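Local coordinates for protein iron aquisition yersiniabactin synthesis enzyme, YbtT (Escherichia coli, PDB 6BA9) that is a low-specificity type II thioesterase that maintains yersiniabactin production, probably by hydrolysing unwanted acyl groups from the synthetase assembly line, at residues Val18-Ala23 with Gln94-Thr99; Thr47-Asp52 with Glu58-Ile63; Ala135-Glu140 with Leu160-Leu165. The protein carries 1 engineered substitution. All coordinates share one frame; numbering follows the deposited sequence.

Interaction 1 (Val18-Ala23 with Gln94-Thr99); sequences VMCPFA and QVAFET
Cys20, at the end of strand 16-20, faces helix 91-105, its CA 6.3 Å from the CA of Ala96, the nearest approach of the two backbones. A single side chain makes the bridge. The Cys20 side chain sets out toward the helix, and SG stands anti to its own carbonyl carbon (chi1 -66°), which places the sulfur against Val95 and Ala96. There SG lies 4.2 Å from the CG1 branch of Val95 and equally far from the CB of Ala96, while the backbone N of Ala96 comes to 4.0 Å of it without a hydrogen bond being formed. The contact is therefore van der Waals packing, and small: about 102 Å² is buried, all of it by interior residues. This is a compact example of how the alpha/beta-hydrolase fold lays a helix on its central sheet. Helix 91-105 follows strand 84-89 at the nucleophile elbow, where the expected serine has been engineered to alanine, and the strand of Cys20 is hydrogen-bonded to that strand through Ala87. On the helix side, the carbonyl O of Val95 is gripped twice by Thr99, whose N stands 2.8 Å and whose OG1 stands 2.7 Å from Val95 O. The hydroxyl donates from 42° above the carbonyl plane, a bond that satisfies a polar group inside the core. The side chain of Cys20 also packs on Val46 of the neighbouring strand 42-46.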
loop_
_atom_site.group_PDB
_atom_site.type_symbol
_atom_site.label_atom_id
_atom_site.label_comp_id
_atom_site.label_asym_id
_atom_site.label_seq_id
_atom_site.Cartn_x
_atom_site.Cartn_y
_atom_site.Cartn_z
ATOM N N VAL A 18 6.460 4.395 -6.308
ATOM C CA VAL A 18 6.071 4.926 -5.004
ATOM C C VAL A 18 5.214 3.881 -4.301
ATOM O O VAL A 18 4.159 3.481 -4.819
ATOM C CB VAL A 18 5.310 6.247 -5.170
ATOM C CG1 VAL A 18 4.782 6.766 -3.822
ATOM C CG2 VAL A 18 6.204 7.297 -5.805
ATOM N N MET A 19 5.675 3.425 -3.138
ATOM C CA MET A 19 5.039 2.342 -2.409
ATOM C C MET A 19 4.299 2.856 -1.187
ATOM O O MET A 19 4.904 3.491 -0.315
ATOM C CB MET A 19 6.087 1.326 -1.950
ATOM C CG MET A 19 5.529 0.195 -1.111
ATOM S SD MET A 19 4.521 -0.924 -2.080
ATOM C CE MET A 19 4.043 -2.075 -0.812
ATOM N N CYS A 20 3.027 2.482 -1.059
ATOM C CA CYS A 20 2.189 2.773 0.098
ATOM C C CYS A 20 2.183 1.573 1.042
ATOM O O CYS A 20 1.885 0.441 0.609
ATOM C CB CYS A 20 0.763 3.063 -0.367
ATOM S SG CYS A 20 0.644 4.572 -1.356
ATOM N N PRO A 21 2.491 1.760 2.321
ATOM C CA PRO A 21 2.632 0.624 3.234
ATOM C C PRO A 21 1.294 0.127 3.782
ATOM O O PRO A 21 0.234 0.743 3.630
ATOM C CB PRO A 21 3.502 1.211 4.344
ATOM C CG PRO A 21 3.085 2.626 4.413
ATOM C CD PRO A 21 2.895 3.022 2.959
ATOM N N PHE A 22 1.363 -1.030 4.438
ATOM C CA PHE A 22 0.235 -1.616 5.139
ATOM C C PHE A 22 -0.037 -0.867 6.455
ATOM O O PHE A 22 0.742 -0.012 6.905
ATOM C CB PHE A 22 0.503 -3.106 5.390
ATOM C CG PHE A 22 1.880 -3.390 5.936
ATOM C CD1 PHE A 22 2.899 -3.805 5.097
ATOM C CD2 PHE A 22 2.153 -3.208 7.285
ATOM C CE1 PHE A 22 4.184 -4.055 5.600
ATOM C CE2 PHE A 22 3.434 -3.456 7.788
ATOM C CZ PHE A 22 4.433 -3.874 6.945
ATOM N N ALA A 23 -1.177 -1.181 7.060
ATOM C CA ALA A 23 -1.554 -0.568 8.334
ATOM C C ALA A 23 -0.529 -0.931 9.397
ATOM O O ALA A 23 -0.105 -2.086 9.507
ATOM C CB ALA A 23 -2.933 -1.060 8.766
ATOM N N GLN A 94 -5.309 0.560 -0.953
ATOM C CA GLN A 94 -6.456 1.456 -0.975
ATOM C C GLN A 94 -6.000 2.885 -1.204
ATOM O O GLN A 94 -6.586 3.615 -2.004
ATOM C CB GLN A 94 -7.240 1.355 0.330
ATOM C CG GLN A 94 -7.751 -0.041 0.676
ATOM C CD GLN A 94 -8.173 -0.171 2.110
ATOM O OE1 GLN A 94 -7.650 0.519 2.990
ATOM N NE2 GLN A 94 -9.102 -1.070 2.375
ATOM N N VAL A 95 -4.939 3.298 -0.507
ATOM C CA VAL A 95 -4.401 4.639 -0.700
ATOM C C VAL A 95 -3.844 4.804 -2.107
ATOM O O VAL A 95 -4.073 5.833 -2.755
ATOM C CB VAL A 95 -3.359 4.993 0.375
ATOM C CG1 VAL A 95 -2.798 6.384 0.109
ATOM C CG2 VAL A 95 -3.976 4.946 1.773
ATOM N N ALA A 96 -3.113 3.806 -2.604
ATOM C CA ALA A 96 -2.545 3.880 -3.945
ATOM C C ALA A 96 -3.646 4.006 -4.986
ATOM O O ALA A 96 -3.531 4.813 -5.913
ATOM C CB ALA A 96 -1.697 2.638 -4.223
ATOM N N PHE A 97 -4.715 3.223 -4.845
ATOM C CA PHE A 97 -5.854 3.312 -5.752
ATOM C C PHE A 97 -6.476 4.704 -5.735
ATOM O O PHE A 97 -6.684 5.319 -6.795
ATOM C CB PHE A 97 -6.883 2.256 -5.346
ATOM C CG PHE A 97 -8.195 2.361 -6.071
ATOM C CD1 PHE A 97 -8.271 2.140 -7.429
ATOM C CD2 PHE A 97 -9.343 2.658 -5.387
ATOM C CE1 PHE A 97 -9.507 2.211 -8.086
ATOM C CE2 PHE A 97 -10.566 2.729 -6.034
ATOM C CZ PHE A 97 -10.639 2.511 -7.379
ATOM N N GLU A 98 -6.777 5.230 -4.540
ATOM C CA GLU A 98 -7.418 6.543 -4.455
ATOM C C GLU A 98 -6.487 7.659 -4.921
ATOM O O GLU A 98 -6.944 8.643 -5.519
ATOM C CB GLU A 98 -7.954 6.780 -3.035
ATOM C CG GLU A 98 -9.121 5.882 -2.623
ATOM C CD GLU A 98 -10.412 6.197 -3.338
ATOM O OE1 GLU A 98 -10.534 7.301 -3.924
ATOM O OE2 GLU A 98 -11.299 5.317 -3.323
ATOM N N THR A 99 -5.185 7.512 -4.695
ATOM C CA THR A 99 -4.212 8.460 -5.228
ATOM C C THR A 99 -4.197 8.419 -6.746
ATOM O O THR A 99 -4.194 9.468 -7.411
ATOM C CB THR A 99 -2.824 8.141 -4.664
ATOM O OG1 THR A 99 -2.846 8.238 -3.233
ATOM C CG2 THR A 99 -1.772 9.120 -5.183
#

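Interaction 2 (Thr47-Asp52 with Glu58-Ile63); sequences TWPGRD and EPLRSI
Pro49 and Pro59 meet where the chain folds back on itself, and most of the polar traffic passes through one atom, the carbonyl O of Pro49. Across the contact it receives a CA-H...O approach from Pro59, whose CA is 3.5 Å from Pro49 O. A bridging water extends the link: it donates to Pro49 O and accepts from the N of Leu60, 2.9 Å from each. From its own side, Arg51 NH2 gives Pro49 O a nearly straight hydrogen bond (3.2 Å, 167° at the hydrogen), with the oxygen in the guanidinium plane. A second, weak bond runs from Arg51 NE to Trp48 O, and Trp48 CB rests over one guanidinium face, 3.4 Å above its plane. These contacts fix the orientation of the guanidinium, while its charge is met by a salt bridge from NH1 to Asp168 of helix 155-174. Among apolar pairs, Pro49 CG packs against Leu60 CG at 4.3 Å. Pro49 CB makes a van der Waals contact with Glu58 O (3.8 Å), and Pro59 CB touches the guanidinium obliquely. At Gly50 (phi 111°) a CB would be jammed against Pro49 O and lie tight against Pro59 CB. Such an angle belongs to the third position of a type II beta turn, here Trp48 to Arg51, and the facing of Gly50 and Arg51 to Leu54 makes a G1 beta bulge in the loop joining strand 42-46 to helix 63-77.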
loop_
_atom_site.group_PDB
_atom_site.type_symbol
_atom_site.label_atom_id
_atom_site.label_comp_id
_atom_site.label_asym_id
_atom_site.label_seq_id
_atom_site.Cartn_x
_atom_site.Cartn_y
_atom_site.Cartn_z
ATOM N N THR A 47 5.158 7.635 3.984
ATOM C CA THR A 47 5.010 7.617 5.438
ATOM C C THR A 47 3.614 8.088 5.815
ATOM O O THR A 47 3.205 9.181 5.410
ATOM C CB THR A 47 6.002 8.591 6.072
ATOM O OG1 THR A 47 7.324 8.343 5.594
ATOM C CG2 THR A 47 5.975 8.491 7.577
ATOM N N TRP A 48 2.899 7.297 6.601
ATOM C CA TRP A 48 1.636 7.760 7.155
ATOM C C TRP A 48 1.899 8.770 8.278
ATOM O O TRP A 48 2.763 8.537 9.138
ATOM C CB TRP A 48 0.832 6.596 7.718
ATOM C CG TRP A 48 0.436 5.472 6.772
ATOM C CD1 TRP A 48 0.260 4.174 7.133
ATOM C CD2 TRP A 48 0.137 5.544 5.357
ATOM N NE1 TRP A 48 -0.135 3.422 6.050
ATOM C CE2 TRP A 48 -0.205 4.228 4.951
ATOM C CE3 TRP A 48 0.133 6.562 4.402
ATOM C CZ2 TRP A 48 -0.548 3.909 3.646
ATOM C CZ3 TRP A 48 -0.211 6.236 3.091
ATOM C CH2 TRP A 48 -0.548 4.909 2.736
ATOM N N PRO A 49 1.208 9.905 8.294
ATOM C CA PRO A 49 1.373 10.847 9.405
ATOM C C PRO A 49 1.276 10.156 10.761
ATOM O O PRO A 49 0.518 9.192 10.962
ATOM C CB PRO A 49 0.237 11.850 9.171
ATOM C CG PRO A 49 0.082 11.864 7.674
ATOM C CD PRO A 49 0.322 10.440 7.247
ATOM N N GLY A 50 2.116 10.630 11.682
ATOM C CA GLY A 50 2.131 10.174 13.054
ATOM C C GLY A 50 3.354 9.378 13.447
ATOM O O GLY A 50 3.454 8.979 14.616
ATOM N N ARG A 51 4.261 9.090 12.521
ATOM C CA ARG A 51 5.431 8.284 12.824
ATOM C C ARG A 51 6.585 8.741 11.950
ATOM O O ARG A 51 6.410 9.519 11.004
ATOM C CB ARG A 51 5.155 6.800 12.572
ATOM C CG ARG A 51 5.003 6.452 11.085
ATOM C CD ARG A 51 3.881 5.425 10.817
ATOM N NE ARG A 51 2.555 6.036 10.955
ATOM C CZ ARG A 51 1.408 5.364 10.965
ATOM N NH1 ARG A 51 1.401 4.032 10.875
ATOM N NH2 ARG A 51 0.274 6.024 11.097
ATOM N N ASP A 52 7.764 8.202 12.240
ATOM C CA ASP A 52 8.988 8.487 11.470
ATOM C C ASP A 52 9.194 10.004 11.451
ATOM O O ASP A 52 9.035 10.637 12.505
ATOM C CB ASP A 52 8.950 7.797 10.117
ATOM C CG ASP A 52 8.892 6.284 10.223
ATOM O OD1 ASP A 52 9.276 5.693 11.259
ATOM O OD2 ASP A 52 8.427 5.660 9.240
ATOM N N GLU A 58 -0.771 14.362 13.958
ATOM C CA GLU A 58 -1.725 13.346 14.379
ATOM C C GLU A 58 -1.979 12.384 13.224
ATOM O O GLU A 58 -2.026 12.798 12.064
ATOM C CB GLU A 58 -3.051 13.964 14.838
ATOM C CG GLU A 58 -3.009 14.499 16.286
ATOM C CD GLU A 58 -2.615 13.430 17.306
ATOM O OE1 GLU A 58 -1.423 13.368 17.684
ATOM O OE2 GLU A 58 -3.492 12.640 17.718
ATOM N N PRO A 59 -2.151 11.097 13.503
ATOM C CA PRO A 59 -2.457 10.170 12.421
ATOM C C PRO A 59 -3.840 10.434 11.846
ATOM O O PRO A 59 -4.771 10.849 12.552
ATOM C CB PRO A 59 -2.359 8.788 13.080
ATOM C CG PRO A 59 -2.487 9.026 14.521
ATOM C CD PRO A 59 -1.996 10.411 14.796
ATOM N N LEU A 60 -3.954 10.216 10.542
ATOM C CA LEU A 60 -5.224 10.351 9.851
ATOM C C LEU A 60 -6.057 9.075 9.951
ATOM O O LEU A 60 -5.549 7.971 10.164
ATOM C CB LEU A 60 -4.998 10.712 8.387
ATOM C CG LEU A 60 -4.175 11.983 8.176
ATOM C CD1 LEU A 60 -4.204 12.377 6.730
ATOM C CD2 LEU A 60 -4.674 13.152 9.047
ATOM N N ARG A 61 -7.366 9.253 9.828
ATOM C CA ARG A 61 -8.348 8.188 9.999
ATOM C C ARG A 61 -9.176 7.961 8.738
ATOM O O ARG A 61 -10.248 7.341 8.800
ATOM C CB ARG A 61 -9.223 8.498 11.213
ATOM C CG ARG A 61 -8.361 8.640 12.459
ATOM C CD ARG A 61 -9.172 8.715 13.714
ATOM N NE ARG A 61 -10.130 9.809 13.727
ATOM C CZ ARG A 61 -9.898 11.025 14.221
ATOM N NH1 ARG A 61 -8.713 11.346 14.725
ATOM N NH2 ARG A 61 -10.867 11.926 14.205
ATOM N N SER A 62 -8.672 8.414 7.582
ATOM C CA SER A 62 -9.369 8.333 6.300
ATOM C C SER A 62 -8.388 8.001 5.178
ATOM O O SER A 62 -7.391 8.704 4.987
ATOM C CB SER A 62 -10.026 9.693 6.016
ATOM O OG SER A 62 -10.353 9.839 4.661
ATOM N N ILE A 63 -8.712 6.959 4.413
ATOM C CA ILE A 63 -7.957 6.593 3.218
ATOM C C ILE A 63 -7.961 7.736 2.204
ATOM O O ILE A 63 -6.934 8.055 1.598
ATOM C CB ILE A 63 -8.528 5.291 2.609
ATOM C CG1 ILE A 63 -8.368 4.107 3.571
ATOM C CG2 ILE A 63 -7.905 5.011 1.230
ATOM C CD1 ILE A 63 -6.902 3.811 3.989
HETATM O O HOH W 1 -1.808 8.846 9.219
#

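Interaction 3 (Ala135-Glu140 with Leu160-Leu165)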
loop_
_atom_site.group_PDB
_atom_site.type_symbol
_atom_site.label_atom_id
_atom_site.label_comp_id
_atom_site.label_asym_id
_atom_site.label_seq_id
_atom_site.Cartn_x
_atom_site.Cartn_y
_atom_site.Cartn_z
ATOM N N ALA A 135 -6.793 -5.650 24.333
ATOM C CA ALA A 135 -6.192 -6.975 24.372
ATOM C C ALA A 135 -6.550 -7.771 23.130
ATOM O O ALA A 135 -5.687 -8.456 22.558
ATOM C CB ALA A 135 -6.648 -7.722 25.632
ATOM N N ASP A 136 -7.816 -7.713 22.716
ATOM C CA ASP A 136 -8.259 -8.466 21.547
ATOM C C ASP A 136 -7.665 -7.881 20.273
ATOM O O ASP A 136 -7.304 -8.628 19.351
ATOM C CB ASP A 136 -9.785 -8.499 21.459
ATOM C CG ASP A 136 -10.413 -9.371 22.515
ATOM O OD1 ASP A 136 -9.665 -10.093 23.195
ATOM O OD2 ASP A 136 -11.651 -9.328 22.653
ATOM N N PHE A 137 -7.578 -6.545 20.204
ATOM C CA PHE A 137 -6.924 -5.872 19.076
ATOM C C PHE A 137 -5.488 -6.364 18.914
ATOM O O PHE A 137 -5.070 -6.760 17.813
ATOM C CB PHE A 137 -6.965 -4.357 19.327
ATOM C CG PHE A 137 -6.484 -3.509 18.154
ATOM C CD1 PHE A 137 -7.380 -2.908 17.289
ATOM C CD2 PHE A 137 -5.132 -3.283 17.961
ATOM C CE1 PHE A 137 -6.930 -2.120 16.218
ATOM C CE2 PHE A 137 -4.686 -2.500 16.910
ATOM C CZ PHE A 137 -5.589 -1.913 16.045
ATOM N N ILE A 138 -4.734 -6.398 20.013
ATOM C CA ILE A 138 -3.348 -6.854 19.976
ATOM C C ILE A 138 -3.258 -8.319 19.572
ATOM O O ILE A 138 -2.388 -8.697 18.785
ATOM C CB ILE A 138 -2.666 -6.583 21.325
ATOM C CG1 ILE A 138 -2.462 -5.067 21.453
ATOM C CG2 ILE A 138 -1.365 -7.328 21.418
ATOM C CD1 ILE A 138 -1.974 -4.610 22.812
ATOM N N ALA A 139 -4.160 -9.161 20.076
ATOM C CA ALA A 139 -4.125 -10.570 19.686
ATOM C C ALA A 139 -4.311 -10.719 18.184
ATOM O O ALA A 139 -3.615 -11.512 17.548
ATOM C CB ALA A 139 -5.187 -11.364 20.433
ATOM N N GLU A 140 -5.215 -9.930 17.594
ATOM C CA GLU A 140 -5.384 -9.972 16.142
ATOM C C GLU A 140 -4.125 -9.515 15.424
ATOM O O GLU A 140 -3.719 -10.129 14.431
ATOM C CB GLU A 140 -6.580 -9.115 15.704
ATOM C CG GLU A 140 -7.945 -9.618 16.194
ATOM C CD GLU A 140 -8.284 -11.000 15.683
ATOM O OE1 GLU A 140 -8.164 -11.240 14.468
ATOM O OE2 GLU A 140 -8.649 -11.874 16.503
ATOM N N LEU A 160 1.688 4.219 23.208
ATOM C CA LEU A 160 2.282 4.796 21.999
ATOM C C LEU A 160 1.736 4.152 20.730
ATOM O O LEU A 160 1.292 4.848 19.805
ATOM C CB LEU A 160 3.805 4.629 22.042
ATOM C CG LEU A 160 4.665 5.321 20.973
ATOM C CD1 LEU A 160 4.694 4.602 19.654
ATOM C CD2 LEU A 160 4.208 6.753 20.745
ATOM N N PHE A 161 1.792 2.820 20.647
ATOM C CA PHE A 161 1.488 2.149 19.390
ATOM C C PHE A 161 -0.003 2.055 19.125
ATOM O O PHE A 161 -0.420 2.152 17.968
ATOM C CB PHE A 161 2.156 0.771 19.345
ATOM C CG PHE A 161 3.601 0.848 18.964
ATOM C CD1 PHE A 161 3.979 0.939 17.631
ATOM C CD2 PHE A 161 4.586 0.892 19.940
ATOM C CE1 PHE A 161 5.311 1.041 17.278
ATOM C CE2 PHE A 161 5.919 0.990 19.594
ATOM C CZ PHE A 161 6.284 1.067 18.261
ATOM N N LEU A 162 -0.829 1.858 20.155
ATOM C CA LEU A 162 -2.249 1.641 19.885
ATOM C C LEU A 162 -2.924 2.834 19.241
ATOM O O LEU A 162 -3.745 2.618 18.334
ATOM C CB LEU A 162 -2.999 1.187 21.137
ATOM C CG LEU A 162 -2.713 -0.262 21.493
ATOM C CD1 LEU A 162 -3.424 -0.596 22.788
ATOM C CD2 LEU A 162 -3.120 -1.245 20.377
ATOM N N PRO A 163 -2.658 4.082 19.630
ATOM C CA PRO A 163 -3.298 5.189 18.904
ATOM C C PRO A 163 -2.944 5.195 17.422
ATOM O O PRO A 163 -3.792 5.495 16.576
ATOM C CB PRO A 163 -2.783 6.430 19.645
ATOM C CG PRO A 163 -2.509 5.950 21.006
ATOM C CD PRO A 163 -1.964 4.551 20.839
ATOM N N LEU A 164 -1.699 4.850 17.090
ATOM C CA LEU A 164 -1.257 4.818 15.699
ATOM C C LEU A 164 -1.914 3.675 14.946
ATOM O O LEU A 164 -2.482 3.854 13.852
ATOM C CB LEU A 164 0.256 4.611 15.706
ATOM C CG LEU A 164 1.212 5.426 14.862
ATOM C CD1 LEU A 164 0.824 6.894 14.777
ATOM C CD2 LEU A 164 2.610 5.296 15.481
ATOM N N LEU A 165 -1.830 2.467 15.508
ATOM C CA LEU A 165 -2.396 1.300 14.854
ATOM C C LEU A 165 -3.912 1.393 14.749
ATOM O O LEU A 165 -4.488 0.979 13.738
ATOM C CB LEU A 165 -2.013 0.055 15.647
ATOM C CG LEU A 165 -0.536 -0.311 15.624
ATOM C CD1 LEU A 165 -0.162 -1.221 16.796
ATOM C CD2 LEU A 165 -0.229 -0.955 14.316
#
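The ring of Phe137 presents its edge to Leu165, whose carbonyl O lies near the ring plane, 3.9 Å from Phe137 CZ. Leu162 comes in obliquely, its CD2 methyl 3.7 Å from Phe137 CD2, and Arg166, the next residue along the chain from Leu165, adds a cation-pi contact to the same ring. The ring reaches across because CG stands anti to the backbone N (chi1 -172°), which lets it span from helix 134-144 to helix 155-174. Its CE2 then meets the CB of Leu165 at 3.9 Å, close to where that side chain leaves the backbone. Phe137 and Leu162 run antiparallel alongside each other, whereas Ile138 lies crosswise to Leu162, with Ile138 CG1 4.0 Å from Leu162 CD2. One methyl of Leu162 thus serves two neighbours on the facing helix. The two helical segments themselves approach to 11.8 Å between axes and cross at 76°, a separation bridged by side chains, with no close backbone contact. Helix 155-174 is kinked at Pro163, whose nitrogen has no bond to the preceding turn. Both helices belong to the insertion between strands 112-116 and 190-195, consistent with the lid of type II thioesterases. No hydrogen bond spans the two segments, so apart from the carbonyl at the ring edge they are joined by nonpolar packing, which depends on shape and burial more than on directional bonding.

The three contacts run from the core of the fold outward. The centre of interaction 1 lies about 3 Å from the centre of the chain, that of interaction 2 about 13 Å and that of interaction 3 about 20 Å. Along the sequence, both segments of interaction 2 fall between those of interaction 1, and interaction 3 follows later. Interactions 1 and 2, centres about 12 Å apart, meet through Trp48, whose CH2 packs 3.6 Å from Val95 CG2. Interactions 2 and 3, centres about 15 Å apart, meet at Leu164, whose CD1 is 3.4 Å from Gly50 O. The loop of interaction 2 therefore packs against both the hydrolase core and the probable lid inserted after strand 112-116.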